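Local coordinates for maternal effect protein oskar (Drosophila melanogaster, PDB 5A4A), which probably binds RNA through a domain related to the SGNH hydrolases and acts in the germ plasm as an inducer of the Drosophila germline, at residues A[5-9]-A[10-14]; A[86-89]-A[90-94]. One frame throughout, in Å; residues are numbered along the deposited sequence.

Overall arrangement
From the N terminus, the chain first makes contact 1 in the loop before strand 21-22, where residues 5-9 turn straight into 10-14 and no longer loop is closed. Contact 2 follows strand 80-84: residues 86-94 form the short helix 87-91 and the turn that leads on to helix 96-112. The two lie in series, so they neither nest nor cross; their centres are 26 Å apart and their nearest atoms about 15 Å. Helix 63-71 offers an indirect tie, since Arg-69 bonds to Leu-11 of contact 1 while the backbone N of Ile-63 bonds to Asp-89 of contact 2. Each contact also has its own sulfate ion.

Contact 1: residues A[5-9]-A[10-14]; sequences GTYND and SLLTI. With SO4 (sulfate ion), chain E.
Leu-12 meets the Tyr-7 ring at its edge, with CD1 in the ring plane and 3.9 Å from CE1 of Tyr-7; the two side chains cross at about a right angle. The second flat group is the Asn-8 amide, whose two ends do different work. OD1 of Asn-8 receives the backbone N of Ser-10 at 3.1 Å, but the donor stands 66° out of the carbonyl plane, over the amide face. ND2 of Asn-8 gives a hydrogen bond to sulfate O2 at 2.9 Å and another to Glu-49, and with both ends engaged the amide's rotation is probably fixed. With CG anti to the backbone N (chi1 -177°), the amide is swung beside its own carbonyl carbon and reaches forward to Ser-10. OD1 of Asp-9 lies 3.2 Å from CD1 of Leu-12, a close approach across which the two side chains stand at about a right angle, while the backbone O of Asp-9 takes a water that also bonds Thr-13 OG1. Two backbone bonds shape the turn: Leu-11 N to Asn-8 O and Leu-12 N to Asp-9 O, each 3.0 Å long. His-48 and Arg-46 complete the grip on the sulfate, which probably came from the crystallisation liquor; such a site is consistent with phosphate binding in an RNA-binding domain. Successive i to i+3 bonds define a 3-10 turn, and the Ser-10 N to Asn-8 OD1 bond makes an Asx turn at its start.

Contact 2: residues A[86-89]-A[90-94]; sequences GSVD and IMRGK. With SO4 (sulfate ion), chain D.
Val-88 and Arg-92 run side by side and point the same way, one helical turn apart, with Val-88 CG1 3.4 Å from Arg-92 NE. That methyl lies over one face of the guanidinium, and O4 of a sulfate ion lies over the opposite face; NE of Arg-92 also donates to sulfate O3 at 2.7 Å, with an N-H...O angle of 140°. Asp-89 and Lys-94 instead cross obliquely. The extended lysine chain brings NZ of Lys-94 to 3.5 Å from Asp-89 OD2, a long salt bridge, and a water reinforces it, donating to OD2 and accepting from NZ. Asp-89 OD1 is taken by the backbone N of Ile-63. Replacing Lys-94 by a leucine would probably leave Asp-89 OD2 without its charged mate and the bridging water without its NZ donor. The backbone brings this pair together through a Schellman motif: Lys-94 N bonds to Asp-89 O and Gly-93 N to Ile-90 O, each at 3.0 Å, with Gly-93 at positive phi. Helix 87-91 comes soon after strand 80-84, its Ile-90 packs on helices 96-112 and 132-148, and Asp-89 and Lys-94 both touch Ile-99 of helix 96-112.

Contact 1: residues A[5-9]-A[10-14]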
loop_
_atom_site.group_PDB
_atom_site.type_symbol
_atom_site.label_atom_id
_atom_site.label_comp_id
_atom_site.label_asym_id
_atom_site.label_seq_id
_atom_site.Cartn_x
_atom_site.Cartn_y
_atom_site.Cartn_z
ATOM N N GLY A 5 4.392 -2.552 24.839
ATOM C CA GLY A 5 4.810 -3.880 24.425
ATOM C C GLY A 5 3.760 -4.960 24.617
ATOM O O GLY A 5 4.088 -6.145 24.683
ATOM N N THR A 6 2.494 -4.561 24.707
ATOM C CA THR A 6 1.411 -5.531 24.800
ATOM C C THR A 6 0.627 -5.541 23.500
ATOM O O THR A 6 -0.391 -4.866 23.356
ATOM C CB THR A 6 0.457 -5.223 25.961
ATOM O OG1 THR A 6 -0.452 -4.189 25.566
ATOM C CG2 THR A 6 1.251 -4.773 27.176
ATOM N N TYR A 7 1.130 -6.305 22.546
ATOM C CA TYR A 7 0.482 -6.480 21.261
ATOM C C TYR A 7 0.517 -7.971 20.985
ATOM O O TYR A 7 1.174 -8.723 21.706
ATOM C CB TYR A 7 1.229 -5.707 20.171
ATOM C CG TYR A 7 2.726 -5.942 20.180
ATOM C CD1 TYR A 7 3.293 -6.981 19.450
ATOM C CD2 TYR A 7 3.571 -5.127 20.923
ATOM C CE1 TYR A 7 4.660 -7.202 19.461
ATOM C CE2 TYR A 7 4.943 -5.339 20.938
ATOM C CZ TYR A 7 5.479 -6.379 20.208
ATOM O OH TYR A 7 6.838 -6.598 20.222
ATOM N N ASN A 8 -0.203 -8.400 19.960
ATOM C CA ASN A 8 -0.198 -9.803 19.572
ATOM C C ASN A 8 1.186 -10.218 19.049
ATOM O O ASN A 8 1.628 -9.727 18.036
ATOM C CB ASN A 8 -1.289 -10.018 18.516
ATOM C CG ASN A 8 -1.415 -11.456 18.086
ATOM O OD1 ASN A 8 -0.778 -12.342 18.647
ATOM N ND2 ASN A 8 -2.232 -11.695 17.074
ATOM N N ASP A 9 1.861 -11.129 19.754
ATOM C CA ASP A 9 3.199 -11.591 19.338
ATOM C C ASP A 9 3.212 -12.164 17.915
ATOM O O ASP A 9 4.228 -12.097 17.202
ATOM C CB ASP A 9 3.726 -12.636 20.328
ATOM C CG ASP A 9 5.125 -13.114 19.990
ATOM O OD1 ASP A 9 6.071 -12.331 20.176
ATOM O OD2 ASP A 9 5.279 -14.274 19.554
ATOM N N SER A 10 2.076 -12.713 17.495
ATOM C CA SER A 10 1.955 -13.294 16.161
ATOM C C SER A 10 2.189 -12.272 15.051
ATOM O O SER A 10 2.494 -12.642 13.917
ATOM C CB SER A 10 0.584 -13.939 15.980
ATOM O OG SER A 10 0.405 -14.999 16.899
ATOM N N LEU A 11 2.033 -10.991 15.369
ATOM C CA LEU A 11 2.231 -9.941 14.371
ATOM C C LEU A 11 3.706 -9.787 13.982
ATOM O O LEU A 11 4.026 -9.234 12.933
ATOM C CB LEU A 11 1.671 -8.607 14.879
ATOM C CG LEU A 11 0.145 -8.508 15.027
ATOM C CD1 LEU A 11 -0.241 -7.217 15.735
ATOM C CD2 LEU A 11 -0.549 -8.599 13.664
ATOM N N LEU A 12 4.602 -10.304 14.815
ATOM C CA LEU A 12 6.035 -10.124 14.592
ATOM C C LEU A 12 6.550 -11.003 13.466
ATOM O O LEU A 12 7.615 -10.749 12.899
ATOM C CB LEU A 12 6.809 -10.421 15.882
ATOM C CG LEU A 12 6.739 -9.357 16.980
ATOM C CD1 LEU A 12 7.146 -9.953 18.308
ATOM C CD2 LEU A 12 7.635 -8.186 16.653
ATOM N N THR A 13 5.797 -12.045 13.146
ATOM C CA THR A 13 6.249 -13.023 12.169
ATOM C C THR A 13 5.294 -13.083 10.998
ATOM O O THR A 13 4.086 -13.205 11.182
ATOM C CB THR A 13 6.345 -14.420 12.796
ATOM O OG1 THR A 13 7.303 -14.391 13.860
ATOM C CG2 THR A 13 6.783 -15.449 11.751
ATOM N N ILE A 14 5.833 -12.984 9.790
ATOM C CA ILE A 14 5.006 -13.190 8.622
ATOM C C ILE A 14 5.505 -14.413 7.873
ATOM O O ILE A 14 6.663 -14.827 8.028
ATOM C CB ILE A 14 4.919 -11.936 7.739
ATOM C CG1 ILE A 14 6.302 -11.533 7.216
ATOM C CG2 ILE A 14 4.295 -10.785 8.526
ATOM C CD1 ILE A 14 6.236 -10.346 6.265
HETATM S S SO4 E . -2.977 -13.756 14.246
HETATM O O1 SO4 E . -4.394 -13.576 13.948
HETATM O O2 SO4 E . -2.815 -14.104 15.658
HETATM O O3 SO4 E . -2.439 -14.821 13.405
HETATM O O4 SO4 E . -2.253 -12.526 13.993
HETATM O O HOH W 1 6.044 -13.916 16.453
#

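Contact 2: residues A[86-89]-A[90-94]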
loop_
_atom_site.group_PDB
_atom_site.type_symbol
_atom_site.label_atom_id
_atom_site.label_comp_id
_atom_site.label_asym_id
_atom_site.label_seq_id
_atom_site.Cartn_x
_atom_site.Cartn_y
_atom_site.Cartn_z
ATOM N N GLY A 86 0.043 5.275 1.425
ATOM C CA GLY A 86 -0.277 6.684 1.297
ATOM C C GLY A 86 -1.731 6.971 0.969
ATOM O O GLY A 86 -2.207 8.076 1.245
ATOM N N SER A 87 -2.429 6.010 0.357
ATOM C CA SER A 87 -3.833 6.226 -0.005
ATOM C C SER A 87 -4.672 6.572 1.213
ATOM O O SER A 87 -5.541 7.436 1.133
ATOM C CB SER A 87 -4.456 5.017 -0.725
ATOM O OG SER A 87 -3.901 4.858 -2.016
ATOM N N VAL A 88 -4.409 5.909 2.340
ATOM C CA VAL A 88 -5.206 6.157 3.544
ATOM C C VAL A 88 -4.943 7.571 4.077
ATOM O O VAL A 88 -5.882 8.286 4.428
ATOM C CB VAL A 88 -4.953 5.118 4.655
ATOM C CG1 VAL A 88 -5.852 5.408 5.866
ATOM C CG2 VAL A 88 -5.238 3.706 4.149
ATOM N N ASP A 89 -3.672 7.970 4.119
ATOM C CA ASP A 89 -3.317 9.337 4.513
ATOM C C ASP A 89 -4.068 10.361 3.671
ATOM O O ASP A 89 -4.594 11.340 4.195
ATOM C CB ASP A 89 -1.816 9.596 4.352
ATOM C CG ASP A 89 -0.964 8.713 5.245
ATOM O OD1 ASP A 89 -0.795 7.525 4.910
ATOM O OD2 ASP A 89 -0.446 9.213 6.265
ATOM N N ILE A 90 -4.108 10.129 2.362
ATOM C CA ILE A 90 -4.761 11.064 1.455
ATOM C C ILE A 90 -6.268 11.063 1.684
ATOM O O ILE A 90 -6.875 12.124 1.777
ATOM C CB ILE A 90 -4.409 10.771 -0.013
ATOM C CG1 ILE A 90 -2.944 11.159 -0.247
ATOM C CG2 ILE A 90 -5.333 11.543 -0.957
ATOM C CD1 ILE A 90 -2.446 10.962 -1.654
ATOM N N MET A 91 -6.861 9.881 1.806
ATOM C CA MET A 91 -8.301 9.789 2.086
ATOM C C MET A 91 -8.713 10.416 3.427
ATOM O O MET A 91 -9.823 10.942 3.548
ATOM C CB MET A 91 -8.786 8.337 1.996
ATOM C CG MET A 91 -8.553 7.720 0.633
ATOM S SD MET A 91 -8.849 5.945 0.554
ATOM C CE MET A 91 -10.635 5.964 0.668
ATOM N N ARG A 92 -7.831 10.354 4.427
ATOM C CA ARG A 92 -8.118 10.938 5.741
ATOM C C ARG A 92 -7.875 12.440 5.746
ATOM O O ARG A 92 -8.128 13.112 6.747
ATOM C CB ARG A 92 -7.270 10.291 6.846
ATOM C CG ARG A 92 -7.682 8.879 7.199
ATOM C CD ARG A 92 -6.843 8.294 8.339
ATOM N NE ARG A 92 -7.199 6.896 8.566
ATOM C CZ ARG A 92 -6.597 6.080 9.426
ATOM N NH1 ARG A 92 -5.582 6.509 10.173
ATOM N NH2 ARG A 92 -7.018 4.827 9.536
ATOM N N GLY A 93 -7.355 12.953 4.637
ATOM C CA GLY A 93 -7.137 14.379 4.487
ATOM C C GLY A 93 -5.917 14.898 5.227
ATOM O O GLY A 93 -5.877 16.063 5.614
ATOM N N LYS A 94 -4.919 14.043 5.436
ATOM C CA LYS A 94 -3.674 14.511 6.039
ATOM C C LYS A 94 -3.027 15.539 5.114
ATOM O O LYS A 94 -3.108 15.416 3.890
ATOM C CB LYS A 94 -2.709 13.353 6.335
ATOM C CG LYS A 94 -3.165 12.431 7.471
ATOM C CD LYS A 94 -1.973 11.728 8.123
ATOM C CE LYS A 94 -2.409 10.544 8.980
ATOM N NZ LYS A 94 -1.245 9.881 9.645
HETATM S S SO4 D . -10.527 7.197 9.045
HETATM O O1 SO4 D . -10.919 8.417 8.343
HETATM O O2 SO4 D . -11.704 6.522 9.599
HETATM O O3 SO4 D . -9.811 6.317 8.121
HETATM O O4 SO4 D . -9.628 7.544 10.142
HETATM O O HOH W 2 0.959 8.893 8.248
#